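Local coordinates for GphF Dehydratase 1 (Archangium violaceum, PDB 6MBH), which belongs to the gephyronic acid polyketide synthase and probably dehydrates growing acyl chains, represented here by a variant of the domain that lacks isomerase activity, at residues A23-G28 / R96-D101; E77-W82 / L227-I232; Q191-Y196 / G238-R243. All coordinates share one frame; numbering follows the deposited sequence. Where two conformers were deposited one is given.

Contact 1: residues A23-G28 / R96-D101; sequences ARCFTG and RLRSED
Arg-24 to Thr-27 pair with Ser-99 to Arg-96 as neighbouring antiparallel strands of the hot-dog fold, in the first dehydratase half. Their axes come within 4.7 Å, with 174° between their N-to-C directions, and four backbone hydrogen bonds set the register. Ser-99 N gives one to Arg-24 O at 2.8 Å, while Arg-24 N reaches back to Ser-99 O at 3.0 Å. The second hydrogen-bonded pair is Phe-26 with Leu-97: Phe-26 N lies 2.9 Å from Leu-97 O in a nearly straight bond (169°), whereas Leu-97 N meets Phe-26 O tilted out of its carbonyl plane. On the face shared by Arg-24, Phe-26, Leu-97 and Ser-99, the apolar packing is that of Phe-26 and Leu-97. These side chains run side by side in the same direction, with Phe-26 CD1 4.0 Å from Leu-97 CD2, and helix 52-65 covers both. The other face carries Cys-25, Thr-27, Arg-96 and Arg-98. With Arg-96 CG anti to the backbone N (chi1 -178°), its first methylenes slant across Thr-27, and CG comes 3.4 Å from Thr-27 OG1. Beyond the bend at chi3, one face of the Arg-96 guanidinium is covered by Arg-98 CD, 3.6 Å above the plane and offset toward the rim. The same guanidinium pairs with Glu-117 and makes a cation-pi contact with Trp-120. Replacing Arg-96 by an alanine would probably leave Glu-117 without this positive mate and open a gap beside Thr-27 and Arg-98 CD. Arg-98 has its own charged partners, Glu-105 at NH1 and Asp-18 at NH2. Just beyond the last paired residues, Arg-98 NH2 also lies 3.5 Å from CB of Ala-23.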
loop_
_atom_site.group_PDB
_atom_site.type_symbol
_atom_site.label_atom_id
_atom_site.label_comp_id
_atom_site.label_asym_id
_atom_site.label_seq_id
_atom_site.Cartn_x
_atom_site.Cartn_y
_atom_site.Cartn_z
ATOM N N ALA A 23 -15.921 16.542 -12.126
ATOM C CA ALA A 23 -15.462 15.490 -11.213
ATOM C C ALA A 23 -16.050 14.122 -11.550
ATOM O O ALA A 23 -17.123 14.016 -12.149
ATOM C CB ALA A 23 -15.817 15.836 -9.769
ATOM N N ARG A 24 -15.301 13.075 -11.195
ATOM C CA ARG A 24 -15.770 11.691 -11.235
ATOM C C ARG A 24 -15.468 11.071 -9.890
ATOM O O ARG A 24 -14.383 11.277 -9.347
ATOM C CB ARG A 24 -15.112 10.888 -12.370
ATOM C CG ARG A 24 -15.672 11.353 -13.753
ATOM C CD ARG A 24 -15.071 10.638 -14.947
ATOM N NE ARG A 24 -13.656 10.938 -15.071
ATOM C CZ ARG A 24 -12.811 10.246 -15.836
ATOM N NH1 ARG A 24 -13.268 9.218 -16.556
ATOM N NH2 ARG A 24 -11.523 10.596 -15.872
ATOM N N CYS A 25 -16.417 10.306 -9.354
ATOM C CA CYS A 25 -16.376 9.940 -7.939
ATOM C C CYS A 25 -16.746 8.476 -7.751
ATOM O O CYS A 25 -17.592 7.937 -8.472
ATOM C CB CYS A 25 -17.342 10.843 -7.138
ATOM S SG CYS A 25 -17.308 10.609 -5.343
ATOM N N PHE A 26 -16.128 7.844 -6.751
ATOM C CA PHE A 26 -16.474 6.508 -6.292
ATOM C C PHE A 26 -16.765 6.611 -4.796
ATOM O O PHE A 26 -16.177 7.464 -4.104
ATOM C CB PHE A 26 -15.305 5.489 -6.470
ATOM C CG PHE A 26 -14.807 5.324 -7.901
ATOM C CD1 PHE A 26 -13.856 6.189 -8.425
ATOM C CD2 PHE A 26 -15.233 4.257 -8.675
ATOM C CE1 PHE A 26 -13.372 6.022 -9.755
ATOM C CE2 PHE A 26 -14.771 4.096 -10.006
ATOM C CZ PHE A 26 -13.821 4.961 -10.514
ATOM N N THR A 27 -17.626 5.736 -4.291
ATOM C CA THR A 27 -17.741 5.576 -2.833
ATOM C C THR A 27 -18.034 4.107 -2.558
ATOM O O THR A 27 -18.762 3.451 -3.325
ATOM C CB THR A 27 -18.828 6.476 -2.155
ATOM O OG1 THR A 27 -18.484 7.864 -2.285
ATOM C CG2 THR A 27 -18.956 6.219 -0.662
ATOM N N GLY A 28 -17.411 3.587 -1.489
ATOM C CA GLY A 28 -17.695 2.244 -1.012
ATOM C C GLY A 28 -17.654 2.207 0.507
ATOM O O GLY A 28 -17.179 3.136 1.147
ATOM N N ARG A 96 -14.284 7.486 0.076
ATOM C CA ARG A 96 -14.692 8.147 -1.168
ATOM C C ARG A 96 -13.446 8.580 -1.924
ATOM O O ARG A 96 -12.583 9.155 -1.307
ATOM C CB ARG A 96 -15.491 9.397 -0.807
ATOM C CG ARG A 96 -16.028 10.164 -2.002
ATOM C CD ARG A 96 -16.722 11.408 -1.521
ATOM N NE ARG A 96 -15.760 12.330 -0.971
ATOM C CZ ARG A 96 -16.075 13.460 -0.373
ATOM N NH1 ARG A 96 -17.337 13.754 -0.129
ATOM N NH2 ARG A 96 -15.134 14.300 -0.024
ATOM N N LEU A 97 -13.376 8.254 -3.210
ATOM C CA LEU A 97 -12.295 8.780 -4.027
ATOM C C LEU A 97 -12.939 9.701 -5.044
ATOM O O LEU A 97 -13.872 9.290 -5.755
ATOM C CB LEU A 97 -11.497 7.651 -4.726
ATOM C CG LEU A 97 -10.338 8.109 -5.637
ATOM C CD1 LEU A 97 -9.239 7.052 -5.642
ATOM C CD2 LEU A 97 -10.801 8.368 -7.061
ATOM N N ARG A 98 -12.459 10.943 -5.105
ATOM C CA ARG A 98 -12.904 11.933 -6.078
ATOM C C ARG A 98 -11.744 12.259 -7.000
ATOM O O ARG A 98 -10.603 12.374 -6.538
ATOM C CB ARG A 98 -13.339 13.218 -5.395
ATOM C CG ARG A 98 -14.587 13.103 -4.570
ATOM C CD ARG A 98 -15.001 14.456 -4.037
ATOM N NE ARG A 98 -15.547 15.351 -5.045
ATOM C CZ ARG A 98 -14.869 16.349 -5.608
ATOM N NH1 ARG A 98 -13.603 16.553 -5.273
ATOM N NH2 ARG A 98 -15.453 17.146 -6.497
ATOM N N SER A 99 -12.028 12.444 -8.290
ATOM C CA SER A 99 -10.998 12.750 -9.278
ATOM C C SER A 99 -11.386 13.951 -10.113
ATOM O O SER A 99 -12.507 14.024 -10.646
ATOM C CB SER A 99 -10.750 11.566 -10.204
ATOM O OG SER A 99 -9.696 11.856 -11.108
ATOM N N GLU A 100 -10.459 14.885 -10.246
ATOM C CA GLU A 100 -10.688 15.994 -11.153
ATOM C C GLU A 100 -9.444 16.153 -12.011
ATOM O O GLU A 100 -8.331 16.264 -11.482
ATOM C CB GLU A 100 -11.034 17.281 -10.398
ATOM C CG GLU A 100 -11.624 18.352 -11.316
ATOM C CD GLU A 100 -12.500 19.382 -10.579
ATOM O OE1 GLU A 100 -12.860 20.399 -11.210
ATOM O OE2 GLU A 100 -12.821 19.166 -9.387
ATOM N N ASP A 101 -9.624 16.115 -13.327
ATOM C CA ASP A 101 -8.486 16.201 -14.241
ATOM C C ASP A 101 -7.580 15.034 -13.863
ATOM O O ASP A 101 -8.068 13.900 -13.756
ATOM C CB ASP A 101 -7.898 17.604 -14.175
ATOM C CG ASP A 101 -8.909 18.653 -14.642
ATOM O OD1 ASP A 101 -9.526 18.404 -15.698
ATOM O OD2 ASP A 101 -9.144 19.671 -13.941
#

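Contact 2: residues E77-W82 / L227-I232; sequences EDVTVW and LGCARI
The Arg-231 guanidinium receives Glu-77 at its edge, near its plane, while the carboxylate stands almost perpendicular to it, the two planes 79° apart. NH1 of Arg-231 lies 2.6 Å from OE2 of Glu-77, approaching from above the carboxylate plane. This single-pronged salt bridge is bent, with 133° at the hydrogen. Arg-231 gets there by an extended chain with CG anti to the backbone N (chi1 178°), running alongside Glu-77. Both charges have second partners: Glu-77 OE1 pairs with Arg-127 and Arg-231 NE with Glu-233. On the sheet face away from Glu-77 and Arg-231, Val-79 CG1 touches Cys-229 SG at 3.6 Å. Backbone bonds join Val-79 and Cys-229 in both directions, and Val-81 N reaches Leu-227 O at 2.8 Å. Between them Val-79 O sits 3.0 Å from Gly-228 CA, and a CB on Gly-228 with this backbone would probably collide with that oxygen. At the corner where both chains turn, Asp-78 N bonds to Ala-230 O at 2.9 Å. Ala-230 and Arg-231 together face Asp-278 of strand 273-284 in a classic beta bulge. Pairing of strands 73-81 and 224-234 joins two halves, consistent with a dehydratase double hot-dog fold.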
loop_
_atom_site.group_PDB
_atom_site.type_symbol
_atom_site.label_atom_id
_atom_site.label_comp_id
_atom_site.label_asym_id
_atom_site.label_seq_id
_atom_site.Cartn_x
_atom_site.Cartn_y
_atom_site.Cartn_z
ATOM N N GLU A 77 1.151 9.153 -8.996
ATOM C CA GLU A 77 2.283 10.037 -8.791
ATOM C C GLU A 77 2.023 10.970 -7.622
ATOM O O GLU A 77 0.868 11.327 -7.326
ATOM C CB GLU A 77 2.558 10.900 -9.993
ATOM C CG GLU A 77 3.052 10.158 -11.214
ATOM C CD GLU A 77 3.266 11.135 -12.352
ATOM O OE1 GLU A 77 2.290 11.519 -13.019
ATOM O OE2 GLU A 77 4.417 11.565 -12.537
ATOM N N ASP A 78 3.109 11.340 -6.955
ATOM C CA ASP A 78 3.085 12.452 -6.015
ATOM C C ASP A 78 1.998 12.228 -4.952
ATOM O O ASP A 78 1.154 13.093 -4.655
ATOM C CB ASP A 78 2.913 13.768 -6.794
ATOM C CG ASP A 78 2.999 15.006 -5.903
ATOM O OD1 ASP A 78 3.900 15.062 -5.033
ATOM O OD2 ASP A 78 2.158 15.933 -6.073
ATOM N N VAL A 79 1.997 11.049 -4.363
ATOM C CA VAL A 79 0.881 10.660 -3.511
ATOM C C VAL A 79 1.299 10.867 -2.065
ATOM O O VAL A 79 2.423 10.514 -1.686
ATOM C CB VAL A 79 0.382 9.222 -3.802
ATOM C CG1 VAL A 79 1.499 8.223 -4.014
ATOM C CG2 VAL A 79 -0.594 8.736 -2.641
ATOM N N THR A 80 0.453 11.590 -1.295
ATOM C CA THR A 80 0.653 11.832 0.131
ATOM C C THR A 80 -0.470 11.160 0.920
ATOM O O THR A 80 -1.632 11.168 0.496
ATOM C CB THR A 80 0.706 13.337 0.407
ATOM O OG1 THR A 80 1.821 13.865 -0.331
ATOM C CG2 THR A 80 0.951 13.648 1.892
ATOM N N VAL A 81 -0.114 10.512 2.034
ATOM C CA VAL A 81 -1.064 9.859 2.927
ATOM C C VAL A 81 -0.982 10.572 4.258
ATOM O O VAL A 81 0.102 10.986 4.673
ATOM C CB VAL A 81 -0.754 8.357 3.121
ATOM C CG1 VAL A 81 -1.447 7.870 4.406
ATOM C CG2 VAL A 81 -1.207 7.568 1.930
ATOM N N TRP A 82 -2.120 10.769 4.916
ATOM C CA TRP A 82 -2.003 11.216 6.303
ATOM C C TRP A 82 -3.273 10.896 7.075
ATOM O O TRP A 82 -4.162 10.173 6.605
ATOM C CB TRP A 82 -1.705 12.706 6.359
ATOM C CG TRP A 82 -2.737 13.457 5.698
ATOM C CD1 TRP A 82 -3.785 14.086 6.293
ATOM C CD2 TRP A 82 -2.863 13.696 4.295
ATOM N NE1 TRP A 82 -4.553 14.704 5.342
ATOM C CE2 TRP A 82 -4.002 14.472 4.107
ATOM C CE3 TRP A 82 -2.115 13.334 3.177
ATOM C CZ2 TRP A 82 -4.403 14.894 2.847
ATOM C CZ3 TRP A 82 -2.527 13.751 1.942
ATOM C CH2 TRP A 82 -3.648 14.512 1.780
ATOM N N LEU A 227 4.287 7.700 4.336
ATOM C CA LEU A 227 3.820 9.092 4.314
ATOM C C LEU A 227 3.444 9.444 2.867
ATOM O O LEU A 227 2.647 10.301 2.665
ATOM C CB LEU A 227 5.045 9.822 4.867
ATOM C CG LEU A 227 5.164 11.320 4.805
ATOM C CD1 LEU A 227 6.204 11.719 5.821
ATOM C CD2 LEU A 227 5.650 11.727 3.445
ATOM N N GLY A 228 4.015 8.727 1.909
ATOM C CA GLY A 228 3.743 8.979 0.507
ATOM C C GLY A 228 4.833 8.359 -0.340
ATOM O O GLY A 228 5.739 7.699 0.162
ATOM N N CYS A 229 4.731 8.603 -1.644
ATOM C CA CYS A 229 5.813 8.170 -2.530
ATOM C C CYS A 229 5.764 9.027 -3.781
ATOM O O CYS A 229 4.774 9.721 -4.044
ATOM C CB CYS A 229 5.749 6.693 -2.840
ATOM S SG CYS A 229 4.475 6.267 -3.966
ATOM N N ALA A 230 6.887 9.038 -4.532
ATOM C CA ALA A 230 6.968 9.872 -5.716
ATOM C C ALA A 230 6.208 9.240 -6.866
ATOM O O ALA A 230 5.570 9.952 -7.646
ATOM C CB ALA A 230 8.440 10.095 -6.135
ATOM N N ARG A 231 6.315 7.902 -7.017
ATOM C CA ARG A 231 5.680 7.295 -8.186
ATOM C C ARG A 231 5.451 5.816 -7.920
ATOM O O ARG A 231 6.315 5.144 -7.362
ATOM C CB ARG A 231 6.569 7.466 -9.437
ATOM C CG ARG A 231 6.052 6.858 -10.681
ATOM C CD ARG A 231 7.079 7.160 -11.849
ATOM N NE ARG A 231 6.410 7.185 -13.128
ATOM C CZ ARG A 231 5.808 8.271 -13.626
ATOM N NH1 ARG A 231 5.778 9.402 -12.917
ATOM N NH2 ARG A 231 5.215 8.230 -14.826
ATOM N N ILE A 232 4.300 5.299 -8.350
ATOM C CA ILE A 232 4.054 3.855 -8.422
ATOM C C ILE A 232 3.668 3.555 -9.856
ATOM O O ILE A 232 2.820 4.249 -10.417
ATOM C CB ILE A 232 2.925 3.410 -7.478
ATOM C CG1 ILE A 232 3.292 3.649 -6.048
ATOM C CG2 ILE A 232 2.665 1.936 -7.621
ATOM C CD1 ILE A 232 1.992 3.669 -5.145
#

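Contact 3: residues Q191-Y196 / G238-R243; sequences QESASY and GVREVR
Ser-193 and Arg-240 meet through matching first torsions. Ser-193 OG (chi1 58°) and Arg-240 CG (chi1 64°) each stand between their own backbone N and carbonyl carbon, and a bend at chi3 of Arg-240 (72°) turns the guanidinium back beside the serine hydroxyl. The clear hydrogen bonds of the contact pass through two waters. Water 2 is 2.6 Å from Ser-193 OG, donates to Gly-238 O at 2.7 Å, and accepts from Arg-240 NE at 3.1 Å. It lies in the guanidinium plane, at the edge. Three groups, from both segments, thus meet at one water oxygen. Ser-193 OG is also bonded to Ala-190 O, which ties the hydroxyl back to the end of the preceding helix. Water 1 donates to two backbone carbonyls: 3.1 Å separate it from Ser-193 O and 2.6 Å from Val-239 O. Ser-193 O is therefore shared, taking this water, the turn bond from Tyr-196 N, and a CA-H...O contact from Gly-238 CA at 3.4 Å. Direct packing is close at Gly-238, which has a positive phi and whose CA lies tightly against Ala-194 CA, 4.0 Å away. Hydrated loop packing of this kind joins two connections of the second hot-dog half. Residues 192-196 belong to the connection between helices 187-191 and 200-214. Residues 238-240 lead into strand 241-248, which lies between strands 178-184 and 259-267. Gly-238 bonds to Glu-197 and Arg-240 to Leu-185 through the backbone, and Val-242 packs on Leu-202 and Cys-206 of helix 200-214.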
loop_
_atom_site.group_PDB
_atom_site.type_symbol
_atom_site.label_atom_id
_atom_site.label_comp_id
_atom_site.label_asym_id
_atom_site.label_seq_id
_atom_site.Cartn_x
_atom_site.Cartn_y
_atom_site.Cartn_z
ATOM N N GLN A 191 -7.028 -15.959 -2.648
ATOM C CA GLN A 191 -8.263 -16.253 -3.387
ATOM C C GLN A 191 -8.859 -14.991 -4.011
ATOM O O GLN A 191 -9.401 -15.050 -5.123
ATOM C CB GLN A 191 -9.307 -16.961 -2.465
ATOM C CG GLN A 191 -10.579 -17.474 -3.125
ATOM C CD GLN A 191 -10.350 -18.565 -4.206
ATOM O OE1 GLN A 191 -9.415 -19.357 -4.124
ATOM N NE2 GLN A 191 -11.210 -18.592 -5.218
ATOM N N GLU A 192 -8.722 -13.833 -3.345
ATOM C CA GLU A 192 -9.347 -12.612 -3.827
ATOM C C GLU A 192 -8.364 -11.697 -4.568
ATOM O O GLU A 192 -8.732 -10.585 -4.924
ATOM C CB GLU A 192 -9.976 -11.856 -2.639
ATOM C CG GLU A 192 -8.933 -11.227 -1.758
ATOM C CD GLU A 192 -9.473 -10.675 -0.398
ATOM O OE1 GLU A 192 -8.607 -10.173 0.387
ATOM O OE2 GLU A 192 -10.723 -10.757 -0.113
ATOM N N SER A 193 -7.134 -12.153 -4.828
ATOM C CA SER A 193 -6.113 -11.258 -5.391
ATOM C C SER A 193 -6.509 -10.700 -6.759
ATOM O O SER A 193 -6.161 -9.558 -7.059
ATOM C CB SER A 193 -4.749 -11.948 -5.463
ATOM O OG SER A 193 -4.798 -13.133 -6.244
ATOM N N ALA A 194 -7.297 -11.421 -7.560
ATOM C CA ALA A 194 -7.663 -10.846 -8.866
ATOM C C ALA A 194 -8.710 -9.738 -8.807
ATOM O O ALA A 194 -8.982 -9.100 -9.844
ATOM C CB ALA A 194 -8.177 -11.940 -9.794
ATOM N N SER A 195 -9.371 -9.539 -7.667
ATOM C CA SER A 195 -10.273 -8.408 -7.483
ATOM C C SER A 195 -9.535 -7.088 -7.374
ATOM O O SER A 195 -10.199 -6.038 -7.372
ATOM C CB SER A 195 -11.069 -8.567 -6.171
ATOM O OG SER A 195 -11.867 -9.708 -6.192
ATOM N N TYR A 196 -8.223 -7.135 -7.133
ATOM C CA TYR A 196 -7.389 -5.966 -6.881
ATOM C C TYR A 196 -6.444 -5.732 -8.051
ATOM O O TYR A 196 -6.082 -6.675 -8.766
ATOM C CB TYR A 196 -6.525 -6.157 -5.633
ATOM C CG TYR A 196 -7.358 -6.215 -4.365
ATOM C CD1 TYR A 196 -7.875 -7.409 -3.890
ATOM C CD2 TYR A 196 -7.628 -5.051 -3.661
ATOM C CE1 TYR A 196 -8.681 -7.444 -2.683
ATOM C CE2 TYR A 196 -8.406 -5.066 -2.499
ATOM C CZ TYR A 196 -8.922 -6.246 -2.002
ATOM O OH TYR A 196 -9.719 -6.199 -0.848
ATOM N N GLY A 238 -3.556 -8.078 -10.417
ATOM C CA GLY A 238 -4.050 -9.237 -9.665
ATOM C C GLY A 238 -2.994 -10.266 -9.326
ATOM O O GLY A 238 -3.371 -11.381 -9.064
ATOM N N VAL A 239 -1.740 -9.844 -9.146
ATOM C CA VAL A 239 -0.702 -10.810 -8.786
ATOM C C VAL A 239 -0.888 -11.236 -7.326
ATOM O O VAL A 239 -1.512 -10.532 -6.515
ATOM C CB VAL A 239 0.730 -10.268 -9.017
ATOM C CG1 VAL A 239 0.881 -9.731 -10.438
ATOM C CG2 VAL A 239 1.149 -9.232 -7.948
ATOM N N ARG A 240 -0.388 -12.441 -7.006
ATOM C CA ARG A 240 -0.441 -12.946 -5.632
ATOM C C ARG A 240 0.901 -13.419 -5.121
ATOM O O ARG A 240 0.987 -13.834 -3.945
ATOM C CB ARG A 240 -1.459 -14.087 -5.485
ATOM C CG ARG A 240 -1.109 -15.292 -6.281
ATOM C CD ARG A 240 -2.123 -16.479 -6.124
ATOM N NE ARG A 240 -3.393 -16.191 -6.799
ATOM C CZ ARG A 240 -4.490 -16.945 -6.707
ATOM N NH1 ARG A 240 -4.510 -18.058 -5.947
ATOM N NH2 ARG A 240 -5.598 -16.577 -7.357
ATOM N N GLU A 241 1.965 -13.313 -5.935
ATOM C CA GLU A 241 3.271 -13.811 -5.513
ATOM C C GLU A 241 4.308 -13.034 -6.311
ATOM O O GLU A 241 4.186 -12.945 -7.545
ATOM C CB GLU A 241 3.410 -15.334 -5.758
ATOM C CG GLU A 241 4.713 -15.930 -5.163
ATOM C CD GLU A 241 4.876 -17.441 -5.313
ATOM O OE1 GLU A 241 4.074 -18.067 -6.060
ATOM O OE2 GLU A 241 5.846 -17.999 -4.706
ATOM N N VAL A 242 5.299 -12.454 -5.618
ATOM C CA VAL A 242 6.362 -11.700 -6.282
ATOM C C VAL A 242 7.708 -11.975 -5.602
ATOM O O VAL A 242 7.778 -12.361 -4.419
ATOM C CB VAL A 242 6.110 -10.162 -6.290
ATOM C CG1 VAL A 242 4.839 -9.784 -7.104
ATOM C CG2 VAL A 242 5.970 -9.578 -4.831
ATOM N N ARG A 243 8.778 -11.598 -6.314
ATOM C CA ARG A 243 10.076 -11.378 -5.705
ATOM C C ARG A 243 10.353 -9.892 -5.807
ATOM O O ARG A 243 10.085 -9.287 -6.843
ATOM C CB ARG A 243 11.195 -12.192 -6.392
ATOM C CG ARG A 243 11.044 -13.701 -6.105
ATOM C CD ARG A 243 12.300 -14.528 -6.547
ATOM N NE ARG A 243 11.961 -15.948 -6.660
ATOM C CZ ARG A 243 12.091 -16.835 -5.671
ATOM N NH1 ARG A 243 12.561 -16.460 -4.491
ATOM N NH2 ARG A 243 11.749 -18.104 -5.864
HETATM O O HOH W 1 -3.294 -8.594 -6.563
HETATM O O HOH W 2 -4.296 -13.919 -8.635
#

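How the contacts relate
Contacts 1 and 2 are antiparallel strand ladders, whereas contact 3 joins two loops largely through water. All three are partly buried, yet contact 2 lies nearest the middle of the chain, its centre 10 Å away against 19 Å for contact 1 and 13 Å for contact 3. Helix 52-65 packs against side chains of both ladders. Contact 1 puts Phe-26 and Leu-97 under it, with Arg-96 and Arg-98 on the other face; contact 2 combines Val-79 and Cys-229 packing with a salt bridge; contact 3 has exposed Ala-194 and Arg-240. Contact 1 belongs to the first hot-dog half and contact 3 to the second, while contact 2 joins them.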